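Local coordinates for stage II sporulation E family protein (Thermanaerovibrio acidaminovorans, PDB 3RNR) that is of unknown function but belongs to the PP2C-like family and is probably a serine/threonine protein phosphatase related to sporulation factor SpoIIE, at residues M22-R31 with W60-G71. Numbering follows the deposited sequence. Where two conformers were deposited one is given.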
loop_
_atom_site.group_PDB
_atom_site.type_symbol
_atom_site.label_atom_id
_atom_site.label_comp_id
_atom_site.label_asym_id
_atom_site.label_seq_id
_atom_site.Cartn_x
_atom_site.Cartn_y
_atom_site.Cartn_z
HETATM N N MSE B 22 -24.827 4.617 0.208
HETATM C CA MSE B 22 -25.327 3.256 0.155
HETATM C C MSE B 22 -24.857 2.512 1.381
HETATM O O MSE B 22 -24.264 3.107 2.271
HETATM C CB MSE B 22 -24.831 2.583 -1.117
HETATM C CG MSE B 22 -25.522 3.148 -2.333
HETATM SE SE MSE B 22 -24.501 2.930 -3.926
HETATM C CE MSE B 22 -24.977 1.151 -4.304
ATOM N N ILE B 23 -25.119 1.214 1.439
ATOM C CA ILE B 23 -24.876 0.475 2.668
ATOM C C ILE B 23 -23.488 -0.175 2.711
ATOM O O ILE B 23 -22.925 -0.540 1.676
ATOM C CB ILE B 23 -25.953 -0.590 2.944
ATOM C CG1 ILE B 23 -25.830 -1.743 1.957
ATOM C CG2 ILE B 23 -27.347 0.019 2.905
ATOM C CD1 ILE B 23 -26.210 -3.063 2.572
ATOM N N ARG B 24 -22.927 -0.229 3.915
ATOM C CA ARG B 24 -21.672 -0.927 4.185
ATOM C C ARG B 24 -20.560 -0.497 3.234
ATOM O O ARG B 24 -19.782 -1.321 2.747
ATOM C CB ARG B 24 -21.894 -2.443 4.180
ATOM C CG ARG B 24 -22.906 -2.883 5.257
ATOM C CD ARG B 24 -23.292 -4.359 5.168
ATOM N NE ARG B 24 -22.234 -5.251 5.630
ATOM C CZ ARG B 24 -22.320 -6.578 5.616
ATOM N NH1 ARG B 24 -21.306 -7.323 6.049
ATOM N NH2 ARG B 24 -23.420 -7.160 5.159
ATOM N N GLY B 25 -20.473 0.809 3.001
ATOM C CA GLY B 25 -19.471 1.352 2.098
ATOM C C GLY B 25 -18.041 1.015 2.491
ATOM O O GLY B 25 -17.215 0.698 1.637
ATOM N N ASP B 26 -17.738 1.080 3.784
ATOM C CA ASP B 26 -16.383 0.792 4.242
ATOM C C ASP B 26 -15.987 -0.666 4.009
ATOM O O ASP B 26 -14.852 -0.952 3.661
ATOM C CB ASP B 26 -16.230 1.155 5.725
ATOM C CG ASP B 26 -15.936 2.641 5.937
ATOM O OD1 ASP B 26 -15.971 3.415 4.949
ATOM O OD2 ASP B 26 -15.667 3.034 7.095
ATOM N N GLU B 27 -16.923 -1.587 4.218
ATOM C CA GLU B 27 -16.673 -2.995 3.948
ATOM C C GLU B 27 -16.491 -3.266 2.458
ATOM O O GLU B 27 -15.670 -4.095 2.082
ATOM C CB GLU B 27 -17.807 -3.861 4.513
ATOM C CG GLU B 27 -17.865 -3.852 6.030
ATOM C CD GLU B 27 -19.047 -4.649 6.567
ATOM O OE1 GLU B 27 -18.986 -5.890 6.532
ATOM O OE2 GLU B 27 -20.038 -4.033 7.006
ATOM N N ALA B 28 -17.263 -2.594 1.607
ATOM C CA ALA B 28 -17.044 -2.696 0.160
ATOM C C ALA B 28 -15.650 -2.189 -0.218
ATOM O O ALA B 28 -14.943 -2.811 -1.015
ATOM C CB ALA B 28 -18.090 -1.892 -0.597
ATOM N N ALA B 29 -15.285 -1.036 0.331
ATOM C CA ALA B 29 -13.988 -0.433 0.049
ATOM C C ALA B 29 -12.859 -1.361 0.492
ATOM O O ALA B 29 -11.854 -1.480 -0.204
ATOM C CB ALA B 29 -13.862 0.919 0.724
ATOM N N GLN B 30 -13.033 -2.044 1.627
ATOM C CA GLN B 30 -12.001 -2.981 2.079
ATOM C C GLN B 30 -11.755 -4.095 1.077
ATOM O O GLN B 30 -10.612 -4.465 0.832
ATOM C CB GLN B 30 -12.357 -3.576 3.446
ATOM C CG GLN B 30 -12.240 -2.568 4.568
ATOM C CD GLN B 30 -12.980 -2.989 5.809
ATOM O OE1 GLN B 30 -13.556 -4.079 5.867
ATOM N NE2 GLN B 30 -12.981 -2.123 6.809
ATOM N N ARG B 31 -12.824 -4.651 0.509
ATOM C CA ARG B 31 -12.655 -5.730 -0.460
ATOM C C ARG B 31 -11.986 -5.211 -1.707
ATOM O O ARG B 31 -11.146 -5.886 -2.293
ATOM C CB ARG B 31 -13.996 -6.354 -0.854
ATOM C CG ARG B 31 -14.395 -7.498 0.043
ATOM C CD ARG B 31 -15.239 -7.023 1.189
ATOM N NE ARG B 31 -15.539 -8.129 2.082
ATOM C CZ ARG B 31 -15.601 -8.015 3.401
ATOM N NH1 ARG B 31 -15.406 -6.832 3.974
ATOM N NH2 ARG B 31 -15.864 -9.083 4.143
ATOM N N TRP B 60 -18.910 -10.768 -2.652
ATOM C CA TRP B 60 -19.307 -10.431 -1.283
ATOM C C TRP B 60 -20.723 -9.818 -1.181
ATOM O O TRP B 60 -21.520 -10.209 -0.324
ATOM C CB TRP B 60 -18.262 -9.481 -0.680
ATOM C CG TRP B 60 -18.696 -8.794 0.574
ATOM C CD1 TRP B 60 -18.739 -9.330 1.832
ATOM C CD2 TRP B 60 -19.127 -7.432 0.703
ATOM N NE1 TRP B 60 -19.177 -8.387 2.732
ATOM C CE2 TRP B 60 -19.423 -7.214 2.066
ATOM C CE3 TRP B 60 -19.290 -6.375 -0.200
ATOM C CZ2 TRP B 60 -19.881 -5.987 2.545
ATOM C CZ3 TRP B 60 -19.741 -5.163 0.275
ATOM C CH2 TRP B 60 -20.027 -4.974 1.638
ATOM N N ALA B 61 -21.030 -8.856 -2.047
ATOM C CA ALA B 61 -22.342 -8.214 -2.053
ATOM C C ALA B 61 -23.463 -9.226 -2.339
ATOM O O ALA B 61 -24.506 -9.221 -1.685
ATOM C CB ALA B 61 -22.372 -7.078 -3.075
ATOM N N SER B 62 -23.235 -10.097 -3.314
ATOM C CA SER B 62 -24.213 -11.112 -3.673
ATOM C C SER B 62 -24.585 -11.980 -2.466
ATOM O O SER B 62 -25.757 -12.102 -2.108
ATOM C CB SER B 62 -23.676 -11.985 -4.807
ATOM O OG SER B 62 -23.558 -11.235 -5.999
ATOM N N GLN B 63 -23.579 -12.570 -1.836
ATOM C CA GLN B 63 -23.801 -13.386 -0.655
ATOM C C GLN B 63 -24.514 -12.638 0.453
ATOM O O GLN B 63 -25.260 -13.230 1.226
ATOM C CB GLN B 63 -22.482 -13.911 -0.124
ATOM C CG GLN B 63 -21.841 -14.902 -1.025
ATOM C CD GLN B 63 -20.622 -15.514 -0.393
ATOM O OE1 GLN B 63 -19.782 -16.098 -1.076
ATOM N NE2 GLN B 63 -20.514 -15.379 0.924
ATOM N N GLY B 64 -24.269 -11.338 0.547
ATOM C CA GLY B 64 -24.945 -10.526 1.538
ATOM C C GLY B 64 -26.371 -10.199 1.128
ATOM O O GLY B 64 -27.084 -9.519 1.861
ATOM N N GLY B 65 -26.780 -10.671 -0.049
ATOM C CA GLY B 65 -28.082 -10.329 -0.612
ATOM C C GLY B 65 -28.238 -8.852 -0.943
ATOM O O GLY B 65 -29.341 -8.367 -1.185
ATOM N N ILE B 66 -27.123 -8.131 -0.866
ATOM C CA ILE B 66 -27.027 -6.695 -1.144
ATOM C C ILE B 66 -26.516 -6.201 -2.523
ATOM O O ILE B 66 -26.122 -5.040 -2.632
ATOM C CB ILE B 66 -26.384 -5.904 0.015
ATOM C CG1 ILE B 66 -24.997 -6.440 0.346
ATOM C CG2 ILE B 66 -27.277 -5.965 1.247
ATOM C CD1 ILE B 66 -24.315 -5.634 1.432
ATOM N N LEU B 67 -26.346 -7.088 -3.501
ATOM C CA LEU B 67 -25.712 -6.690 -4.764
ATOM C C LEU B 67 -26.346 -5.442 -5.362
ATOM O O LEU B 67 -27.560 -5.352 -5.491
ATOM C CB LEU B 67 -25.777 -7.822 -5.785
ATOM C CG LEU B 67 -25.166 -7.510 -7.158
ATOM C CD1 LEU B 67 -23.680 -7.192 -7.029
ATOM C CD2 LEU B 67 -25.384 -8.674 -8.129
ATOM N N GLY B 68 -25.509 -4.470 -5.719
ATOM C CA GLY B 68 -25.994 -3.248 -6.332
ATOM C C GLY B 68 -26.348 -2.191 -5.308
ATOM O O GLY B 68 -26.552 -1.035 -5.647
ATOM N N ARG B 69 -26.462 -2.605 -4.050
ATOM C CA ARG B 69 -26.790 -1.672 -2.974
ATOM C C ARG B 69 -25.599 -1.224 -2.119
ATOM O O ARG B 69 -25.762 -0.457 -1.161
ATOM C CB ARG B 69 -27.925 -2.232 -2.108
ATOM C CG ARG B 69 -29.252 -2.305 -2.847
ATOM C CD ARG B 69 -30.418 -2.339 -1.867
ATOM N NE ARG B 69 -30.446 -3.571 -1.093
ATOM C CZ ARG B 69 -31.041 -3.697 0.088
ATOM N NH1 ARG B 69 -31.015 -4.861 0.718
ATOM N NH2 ARG B 69 -31.654 -2.659 0.641
ATOM N N THR B 70 -24.412 -1.717 -2.463
ATOM C CA THR B 70 -23.187 -1.385 -1.748
ATOM C C THR B 70 -22.089 -1.272 -2.818
ATOM O O THR B 70 -22.149 -1.935 -3.847
ATOM C CB THR B 70 -22.813 -2.488 -0.716
ATOM O OG1 THR B 70 -21.578 -2.160 -0.049
ATOM C CG2 THR B 70 -22.688 -3.838 -1.395
ATOM N N GLY B 71 -21.089 -0.440 -2.591
ATOM C CA GLY B 71 -20.061 -0.296 -3.606
ATOM C C GLY B 71 -18.964 0.665 -3.221
ATOM O O GLY B 71 -19.013 1.272 -2.154
HETATM O O HOH W 1 -21.827 1.279 -0.283
HETATM O O HOH W 2 -19.057 -9.280 5.813
#
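I23 and T70 bring the two backbones closest, with CA atoms 5.1 Å apart, where the loop leading into the helix that starts at G25 is bonded to the end of the 64-71 loop. I23 N donates to R69 O at 3.2 Å, nearly straight and in the carbonyl plane. I23 O in turn receives the T70 hydroxyl, OG1 to O 2.7 Å; chi1 of 178° sets OG1 anti to the backbone N and turns it to I23 O. A water accepts from G71 N and lies 2.9 Å from I23 O, to which it may donate. Beside these bonds, CD1 of I23 presses on CG2 and CD1 of I66, a tight apolar contact at 3.4 Å to each.

The indole of W60 reaches over the first turns of helix 25-41. R31, bent at chi2 (92°), lays its guanidinium on one indole face, planes 28° apart, a cation-pi stack with CZ 3.9 Å from the centroid of the five-membered ring. From the six-membered ring, W60 CZ3 meets A28 CB and CZ2 touches E27 CB. CZ2 also lies over a face of the R24 guanidinium, whose plane stands steeply to the indole. This N-cap arginine grips E27 side-on, NE to OE2 and NH1 to OE1, a salt bridge that holds the guanidinium with one face toward W60 CZ2.

The contact thus ties the start of helix 25-41 to the end of helix 46-63, two helices of one outer layer of the alpha-beta-alpha sandwich, as in PP2C phosphatases. A Schellman motif at G65 and a type II turn from I66 to R69 lead toward strand 72-80. The backbone of G71 bonds to M19, so the hydrogen bonding of neighbouring strands 10-18 and 72-80 runs on past their ends.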